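Local coordinates for chromosome-partitioning protein Spo0J (Thermus thermophilus HB27, PDB 1VZ0) that binds the centromere-like DNA site parS, stimulates the ATPase activity of Soj and is probably involved in chromosome partitioning, at residues S46-R55 against R79-L89; E123-L131 against V144-L155. One frame throughout, in Å; residues are numbered along the deposited sequence.

Spo0J illustrates how one chain can place separate helix-packing units in series. Contact 1 comes first and closes before contact 2 opens; it joins helix 38-57 to helix 78-86 within the ParB N-terminal domain, where strands 63-68 and 71-76 lie between the two helices in sequence. Contact 2 joins helix 120-132 to helix 148-156 in the ParB HTH domain. The two centres are 33 Å apart, on opposite sides of the chain's centre, and the nearest atoms stay about 17 Å from each other, so the two do not touch. Both nevertheless reach the second subunit: Ser46 packs on its Arg125, and Arg125 packs on its Ser46, joining N-terminal and HTH domains across the dimer.

Contact 1: S46-R55 against R79-L89; sequences SLKELADSIR and RRYRAALMAGL
Ala83 and Ala51 face each other where helices 46-55 and 79-86 cross at -62°, and their small side chains let the axes approach to 7.9 Å. The CB of Ala83 is a knob among Leu47, Leu50, Ala51 and Ile54, with Leu50 reaching it through CD1. The CB of Ile54 carries CG1 between the backbone N and the carbonyl carbon (chi1 66°), which directs that branch at the other helix. Ile54 CG1 presses on Ala87 CB at 3.4 Å, tighter than usual for two carbons, and its CD1 runs on over the backbone to lie 3.2 Å from Ala83 O and close to Ala84 CA. Leu47 is the knob in the other direction, among Arg79, Arg82, Ala83 and Met86, its CD2 3.8 Å from Ala83 CA; Met86 CB meets Ala51 CB at 3.6 Å. At one end Arg79 NH1 gives a weak hydrogen bond to Ser46 OG (2.6 Å), which is also bonded to the backbone of Phe42 and Ala43; Arg79 NE pairs with Glu166 of the second subunit. At the other end the Arg55 guanidinium lays one face over Ala87 CA, while its NH2 forms a salt bridge with Asp52 through a weak hydrogen bond. Beyond Ala87 the chain turns through a Schellman motif at Gly88. Such alanine-lined knobs-into-holes packing joins two helices of the ParB N-terminal domain that are linked in sequence through a beta hairpin.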
# COMPACT_ATOMS: atom_id res chain seq x y z
N SER C 46 -9.51 7.40 8.06
CA SER C 46 -10.34 6.21 7.94
C SER C 46 -10.36 5.38 9.23
O SER C 46 -11.37 4.76 9.56
CB SER C 46 -9.90 5.35 6.76
OG SER C 46 -8.59 4.85 6.92
N LEU C 47 -9.25 5.39 9.96
CA LEU C 47 -9.16 4.67 11.23
C LEU C 47 -10.19 5.29 12.17
O LEU C 47 -10.95 4.58 12.84
CB LEU C 47 -7.76 4.83 11.83
CG LEU C 47 -7.24 3.82 12.86
CD1 LEU C 47 -6.11 4.46 13.65
CD2 LEU C 47 -8.34 3.36 13.79
N LYS C 48 -10.21 6.62 12.21
CA LYS C 48 -11.14 7.35 13.06
C LYS C 48 -12.58 7.14 12.62
O LYS C 48 -13.47 6.98 13.46
CB LYS C 48 -10.81 8.85 13.04
CG LYS C 48 -11.93 9.75 13.55
CD LYS C 48 -11.50 11.21 13.52
CE LYS C 48 -12.70 12.15 13.56
NZ LYS C 48 -13.57 11.91 14.75
N GLU C 49 -12.82 7.13 11.31
CA GLU C 49 -14.17 6.93 10.80
C GLU C 49 -14.67 5.53 11.13
O GLU C 49 -15.87 5.34 11.38
CB GLU C 49 -14.19 7.19 9.28
CG GLU C 49 -13.85 8.64 8.94
CD GLU C 49 -13.70 8.92 7.45
OE1 GLU C 49 -13.23 10.03 7.11
OE2 GLU C 49 -14.06 8.05 6.62
N LEU C 50 -13.76 4.55 11.16
CA LEU C 50 -14.13 3.18 11.49
C LEU C 50 -14.45 3.11 12.98
O LEU C 50 -15.38 2.44 13.39
CB LEU C 50 -12.98 2.21 11.17
CG LEU C 50 -13.35 0.78 10.73
CD1 LEU C 50 -12.22 -0.15 11.14
CD2 LEU C 50 -14.65 0.33 11.34
N ALA C 51 -13.65 3.81 13.77
CA ALA C 51 -13.83 3.84 15.21
C ALA C 51 -15.16 4.48 15.61
O ALA C 51 -15.87 3.97 16.48
CB ALA C 51 -12.68 4.59 15.87
N ASP C 52 -15.48 5.61 14.99
CA ASP C 52 -16.72 6.33 15.29
C ASP C 52 -17.93 5.45 15.04
O ASP C 52 -18.88 5.45 15.82
CB ASP C 52 -16.83 7.59 14.42
CG ASP C 52 -15.82 8.66 14.80
OD1 ASP C 52 -15.48 9.49 13.93
OD2 ASP C 52 -15.37 8.68 15.97
N SER C 53 -17.89 4.69 13.95
CA SER C 53 -18.98 3.81 13.59
C SER C 53 -19.17 2.64 14.54
O SER C 53 -20.31 2.24 14.82
CB SER C 53 -18.78 3.28 12.17
OG SER C 53 -19.83 2.41 11.80
N ILE C 54 -18.08 2.08 15.05
CA ILE C 54 -18.21 0.95 15.96
C ILE C 54 -18.57 1.36 17.38
O ILE C 54 -19.01 0.53 18.17
CB ILE C 54 -16.93 0.07 15.99
CG1 ILE C 54 -15.77 0.85 16.60
CG2 ILE C 54 -16.59 -0.39 14.58
CD1 ILE C 54 -14.51 0.04 16.72
N ARG C 55 -18.40 2.64 17.72
CA ARG C 55 -18.77 3.10 19.05
C ARG C 55 -20.27 2.86 19.19
O ARG C 55 -20.78 2.62 20.28
CB ARG C 55 -18.52 4.60 19.23
CG ARG C 55 -17.13 5.00 19.66
CD ARG C 55 -17.17 6.40 20.26
NE ARG C 55 -15.85 7.00 20.42
CZ ARG C 55 -15.06 7.34 19.40
NH1 ARG C 55 -13.87 7.88 19.64
NH2 ARG C 55 -15.46 7.14 18.15
N ARG C 79 -6.40 -3.14 12.24
CA ARG C 79 -7.20 -1.91 12.18
C ARG C 79 -8.51 -2.05 12.94
O ARG C 79 -8.95 -1.12 13.62
CB ARG C 79 -7.45 -1.49 10.73
CG ARG C 79 -6.34 -0.58 10.21
CD ARG C 79 -6.49 -0.21 8.74
NE ARG C 79 -7.63 0.66 8.45
CZ ARG C 79 -7.64 1.98 8.59
NH1 ARG C 79 -8.74 2.66 8.29
NH2 ARG C 79 -6.57 2.64 9.02
N ARG C 80 -9.12 -3.21 12.81
CA ARG C 80 -10.37 -3.49 13.50
C ARG C 80 -10.06 -3.33 15.00
O ARG C 80 -10.79 -2.67 15.74
CB ARG C 80 -10.82 -4.92 13.19
CG ARG C 80 -12.28 -5.06 12.83
CD ARG C 80 -12.51 -5.18 11.33
NE ARG C 80 -12.22 -6.51 10.83
CZ ARG C 80 -12.55 -6.95 9.61
NH1 ARG C 80 -13.20 -6.16 8.76
NH2 ARG C 80 -12.23 -8.18 9.24
N TYR C 81 -8.95 -3.94 15.41
CA TYR C 81 -8.51 -3.92 16.81
C TYR C 81 -8.25 -2.52 17.34
O TYR C 81 -8.73 -2.15 18.41
CB TYR C 81 -7.24 -4.78 16.93
CG TYR C 81 -6.50 -4.68 18.24
CD1 TYR C 81 -6.98 -5.30 19.40
CD2 TYR C 81 -5.28 -4.00 18.32
CE1 TYR C 81 -6.27 -5.23 20.60
CE2 TYR C 81 -4.57 -3.93 19.51
CZ TYR C 81 -5.07 -4.55 20.65
OH TYR C 81 -4.35 -4.52 21.82
N ARG C 82 -7.49 -1.73 16.58
CA ARG C 82 -7.17 -0.38 17.00
C ARG C 82 -8.36 0.57 16.97
O ARG C 82 -8.41 1.52 17.75
CB ARG C 82 -6.01 0.16 16.16
CG ARG C 82 -4.78 -0.69 16.33
CD ARG C 82 -3.51 -0.02 15.89
NE ARG C 82 -2.37 -0.89 16.19
CZ ARG C 82 -1.93 -1.17 17.42
NH1 ARG C 82 -0.90 -1.99 17.58
NH2 ARG C 82 -2.50 -0.62 18.49
N ALA C 83 -9.31 0.31 16.09
CA ALA C 83 -10.49 1.15 16.01
C ALA C 83 -11.36 0.86 17.23
O ALA C 83 -12.02 1.75 17.76
CB ALA C 83 -11.26 0.88 14.73
N ALA C 84 -11.36 -0.39 17.67
CA ALA C 84 -12.15 -0.79 18.83
C ALA C 84 -11.61 -0.08 20.06
O ALA C 84 -12.38 0.31 20.95
CB ALA C 84 -12.08 -2.29 19.02
N LEU C 85 -10.30 0.08 20.12
CA LEU C 85 -9.67 0.78 21.23
C LEU C 85 -10.09 2.24 21.21
O LEU C 85 -10.54 2.78 22.22
CB LEU C 85 -8.14 0.67 21.13
CG LEU C 85 -7.55 -0.69 21.53
CD1 LEU C 85 -6.08 -0.75 21.19
CD2 LEU C 85 -7.75 -0.91 23.01
N MET C 86 -9.96 2.88 20.04
CA MET C 86 -10.36 4.28 19.89
C MET C 86 -11.83 4.47 20.26
O MET C 86 -12.19 5.46 20.89
CB MET C 86 -10.14 4.75 18.45
CG MET C 86 -8.79 5.39 18.17
SD MET C 86 -8.76 6.19 16.55
CE MET C 86 -9.95 7.47 16.82
N ALA C 87 -12.66 3.51 19.87
CA ALA C 87 -14.09 3.57 20.14
C ALA C 87 -14.39 3.48 21.64
O ALA C 87 -15.51 3.78 22.08
CB ALA C 87 -14.80 2.45 19.40
N GLY C 88 -13.40 3.06 22.41
CA GLY C 88 -13.56 2.95 23.85
C GLY C 88 -14.37 1.74 24.29
O GLY C 88 -14.95 1.75 25.38
N LEU C 89 -14.42 0.70 23.46
CA LEU C 89 -15.16 -0.50 23.82
C LEU C 89 -14.44 -1.27 24.92
O LEU C 89 -13.21 -1.24 25.01
CB LEU C 89 -15.34 -1.41 22.59
CG LEU C 89 -16.09 -0.84 21.38
CD1 LEU C 89 -16.29 -1.95 20.35
CD2 LEU C 89 -17.44 -0.27 21.81

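Contact 2: E123-L131 against V144-L155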
# COMPACT_ATOMS: atom_id res chain seq x y z
N GLU C 123 4.27 -8.18 -2.97
CA GLU C 123 3.71 -9.49 -3.23
C GLU C 123 4.85 -10.50 -3.26
O GLU C 123 4.78 -11.54 -2.63
CB GLU C 123 2.98 -9.49 -4.57
CG GLU C 123 2.27 -10.79 -4.86
CD GLU C 123 1.76 -10.87 -6.30
OE1 GLU C 123 1.21 -11.93 -6.67
OE2 GLU C 123 1.93 -9.88 -7.05
N ALA C 124 5.90 -10.17 -4.01
CA ALA C 124 7.06 -11.04 -4.13
C ALA C 124 7.76 -11.26 -2.79
O ALA C 124 8.13 -12.38 -2.47
CB ALA C 124 8.04 -10.47 -5.15
N ARG C 125 7.94 -10.20 -2.00
CA ARG C 125 8.61 -10.35 -0.70
C ARG C 125 7.81 -11.27 0.22
O ARG C 125 8.39 -12.03 1.01
CB ARG C 125 8.80 -8.98 -0.02
CG ARG C 125 9.71 -8.02 -0.77
CD ARG C 125 9.89 -6.71 0.00
NE ARG C 125 10.57 -5.71 -0.81
CZ ARG C 125 11.85 -5.77 -1.16
NH1 ARG C 125 12.38 -4.81 -1.90
NH2 ARG C 125 12.62 -6.78 -0.75
N GLY C 126 6.49 -11.20 0.11
CA GLY C 126 5.63 -12.04 0.92
C GLY C 126 5.82 -13.50 0.56
O GLY C 126 6.02 -14.34 1.43
N TYR C 127 5.76 -13.81 -0.73
CA TYR C 127 5.94 -15.19 -1.18
C TYR C 127 7.29 -15.71 -0.72
O TYR C 127 7.40 -16.82 -0.21
CB TYR C 127 5.86 -15.27 -2.71
CG TYR C 127 4.52 -14.90 -3.29
CD1 TYR C 127 4.38 -14.67 -4.66
CD2 TYR C 127 3.39 -14.78 -2.48
CE1 TYR C 127 3.16 -14.32 -5.21
CE2 TYR C 127 2.15 -14.42 -3.02
CZ TYR C 127 2.05 -14.19 -4.38
OH TYR C 127 0.85 -13.79 -4.91
N GLN C 128 8.32 -14.89 -0.88
CA GLN C 128 9.66 -15.30 -0.47
C GLN C 128 9.74 -15.60 1.02
O GLN C 128 10.43 -16.53 1.44
CB GLN C 128 10.69 -14.23 -0.82
CG GLN C 128 12.10 -14.67 -0.51
CD GLN C 128 13.11 -13.58 -0.73
OE1 GLN C 128 13.07 -12.53 -0.07
NE2 GLN C 128 14.04 -13.81 -1.66
N ALA C 129 9.03 -14.82 1.83
CA ALA C 129 9.04 -15.04 3.27
C ALA C 129 8.37 -16.37 3.59
O ALA C 129 8.82 -17.11 4.46
CB ALA C 129 8.31 -13.89 3.98
N LEU C 130 7.29 -16.69 2.87
CA LEU C 130 6.59 -17.94 3.10
C LEU C 130 7.48 -19.13 2.73
O LEU C 130 7.46 -20.16 3.40
CB LEU C 130 5.28 -17.98 2.30
CG LEU C 130 4.16 -17.09 2.85
CD1 LEU C 130 2.98 -17.03 1.88
CD2 LEU C 130 3.72 -17.63 4.20
N LEU C 131 8.27 -18.97 1.67
CA LEU C 131 9.19 -20.02 1.23
C LEU C 131 10.26 -20.24 2.30
O LEU C 131 10.61 -21.38 2.61
CB LEU C 131 9.88 -19.63 -0.08
CG LEU C 131 9.08 -19.54 -1.37
CD1 LEU C 131 10.02 -19.18 -2.51
CD2 LEU C 131 8.38 -20.86 -1.64
N VAL C 144 -2.85 -18.50 -1.11
CA VAL C 144 -3.19 -17.18 -1.63
C VAL C 144 -4.16 -17.22 -2.81
O VAL C 144 -4.65 -16.18 -3.25
CB VAL C 144 -1.93 -16.38 -2.05
CG1 VAL C 144 -0.99 -16.25 -0.86
CG2 VAL C 144 -1.24 -17.06 -3.22
N GLY C 145 -4.42 -18.42 -3.33
CA GLY C 145 -5.34 -18.56 -4.44
C GLY C 145 -4.82 -18.06 -5.78
O GLY C 145 -5.50 -17.30 -6.47
N LYS C 146 -3.63 -18.51 -6.16
CA LYS C 146 -3.03 -18.11 -7.43
C LYS C 146 -2.23 -19.27 -8.02
O LYS C 146 -1.91 -20.23 -7.31
CB LYS C 146 -2.13 -16.89 -7.23
CG LYS C 146 -2.90 -15.68 -6.70
CD LYS C 146 -2.03 -14.46 -6.54
CE LYS C 146 -2.84 -13.30 -5.98
NZ LYS C 146 -2.04 -12.04 -5.89
N ALA C 147 -1.92 -19.18 -9.31
CA ALA C 147 -1.17 -20.24 -9.97
C ALA C 147 0.28 -20.26 -9.51
O ALA C 147 0.84 -19.23 -9.14
CB ALA C 147 -1.23 -20.04 -11.48
N ARG C 148 0.89 -21.44 -9.54
CA ARG C 148 2.28 -21.57 -9.13
C ARG C 148 3.16 -20.66 -9.98
O ARG C 148 4.14 -20.09 -9.49
CB ARG C 148 2.75 -23.02 -9.27
CG ARG C 148 4.17 -23.23 -8.76
CD ARG C 148 4.77 -24.55 -9.19
NE ARG C 148 6.18 -24.61 -8.81
CZ ARG C 148 7.00 -25.62 -9.10
NH1 ARG C 148 8.27 -25.57 -8.70
NH2 ARG C 148 6.56 -26.67 -9.78
N SER C 149 2.81 -20.53 -11.26
CA SER C 149 3.58 -19.70 -12.18
C SER C 149 3.50 -18.23 -11.76
O SER C 149 4.46 -17.48 -11.94
CB SER C 149 3.05 -19.86 -13.61
OG SER C 149 1.72 -19.38 -13.71
N THR C 150 2.37 -17.82 -11.21
CA THR C 150 2.22 -16.44 -10.76
C THR C 150 3.19 -16.15 -9.62
O THR C 150 3.78 -15.08 -9.55
CB THR C 150 0.79 -16.15 -10.28
OG1 THR C 150 -0.12 -16.24 -11.38
CG2 THR C 150 0.69 -14.75 -9.68
N VAL C 151 3.35 -17.12 -8.73
CA VAL C 151 4.26 -16.99 -7.60
C VAL C 151 5.71 -16.97 -8.05
O VAL C 151 6.50 -16.15 -7.58
CB VAL C 151 4.06 -18.15 -6.59
CG1 VAL C 151 5.11 -18.07 -5.49
CG2 VAL C 151 2.67 -18.08 -6.01
N ALA C 152 6.06 -17.88 -8.95
CA ALA C 152 7.43 -17.97 -9.45
C ALA C 152 7.81 -16.68 -10.17
O ALA C 152 8.92 -16.17 -10.00
CB ALA C 152 7.57 -19.16 -10.41
N ASN C 153 6.89 -16.15 -10.97
CA ASN C 153 7.13 -14.92 -11.70
C ASN C 153 7.31 -13.72 -10.78
O ASN C 153 8.12 -12.83 -11.06
CB ASN C 153 6.00 -14.64 -12.68
CG ASN C 153 6.26 -15.26 -14.03
OD1 ASN C 153 6.45 -16.47 -14.16
ND2 ASN C 153 6.28 -14.42 -15.07
N ALA C 154 6.55 -13.68 -9.69
CA ALA C 154 6.68 -12.57 -8.74
C ALA C 154 8.05 -12.64 -8.06
O ALA C 154 8.72 -11.62 -7.93
CB ALA C 154 5.57 -12.62 -7.71
N LEU C 155 8.46 -13.83 -7.64
CA LEU C 155 9.75 -14.01 -6.98
C LEU C 155 10.93 -13.51 -7.83
O LEU C 155 11.91 -13.00 -7.30
CB LEU C 155 9.98 -15.48 -6.63
CG LEU C 155 9.07 -16.05 -5.54
CD1 LEU C 155 9.22 -17.57 -5.47
CD2 LEU C 155 9.40 -15.41 -4.20
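Tyr127 enters a hole formed by Val144, Val151, Ala154 and Leu155. With CG anti to the carbonyl carbon (chi1 -65°), its ring is carried beside Val151. Val151 CG2 sits over one face of the Tyr127 ring in a CH-pi contact, 4.2 Å from the centroid, while CG1 of the same valine touches Tyr127 CD1 at 3.6 Å. The backbone oxygen of Glu123 lies above the opposite face, toward the rim, and Ala154 CB approaches obliquely. At the ring's far end Tyr127 OH gives Glu123 OE1 a weak hydrogen bond of 2.6 Å. Glu123 OE1 also meets Lys146 NZ at 3.3 Å, a salt bridge with a weak hydrogen bond, the two extended chains arriving from opposite directions. A phenylalanine in place of Tyr127 would probably cost Glu123 OE1 the hydroxyl's bond and let its carboxylate turn more freely about the pairing with Lys146. Residues 144-155 belong to the inferred helix-turn-helix motif, and helix 148-155, its second helix, packs across helix 123-131 at -106°. Ala124 lets the backbones close in, its CB 3.1 Å from Ala154 O. Farther along, Leu155 is a knob among Ala124, Tyr127, Gln128 and Leu131: its CD2 rests 3.5 Å from Gln128 N, and its CD1 meets Leu131 CD1 tip to tip at 3.5 Å, a tight pair. Behind this layer, Val140 of helix 137-144 and Leu113 of helix 101-114 back Tyr127.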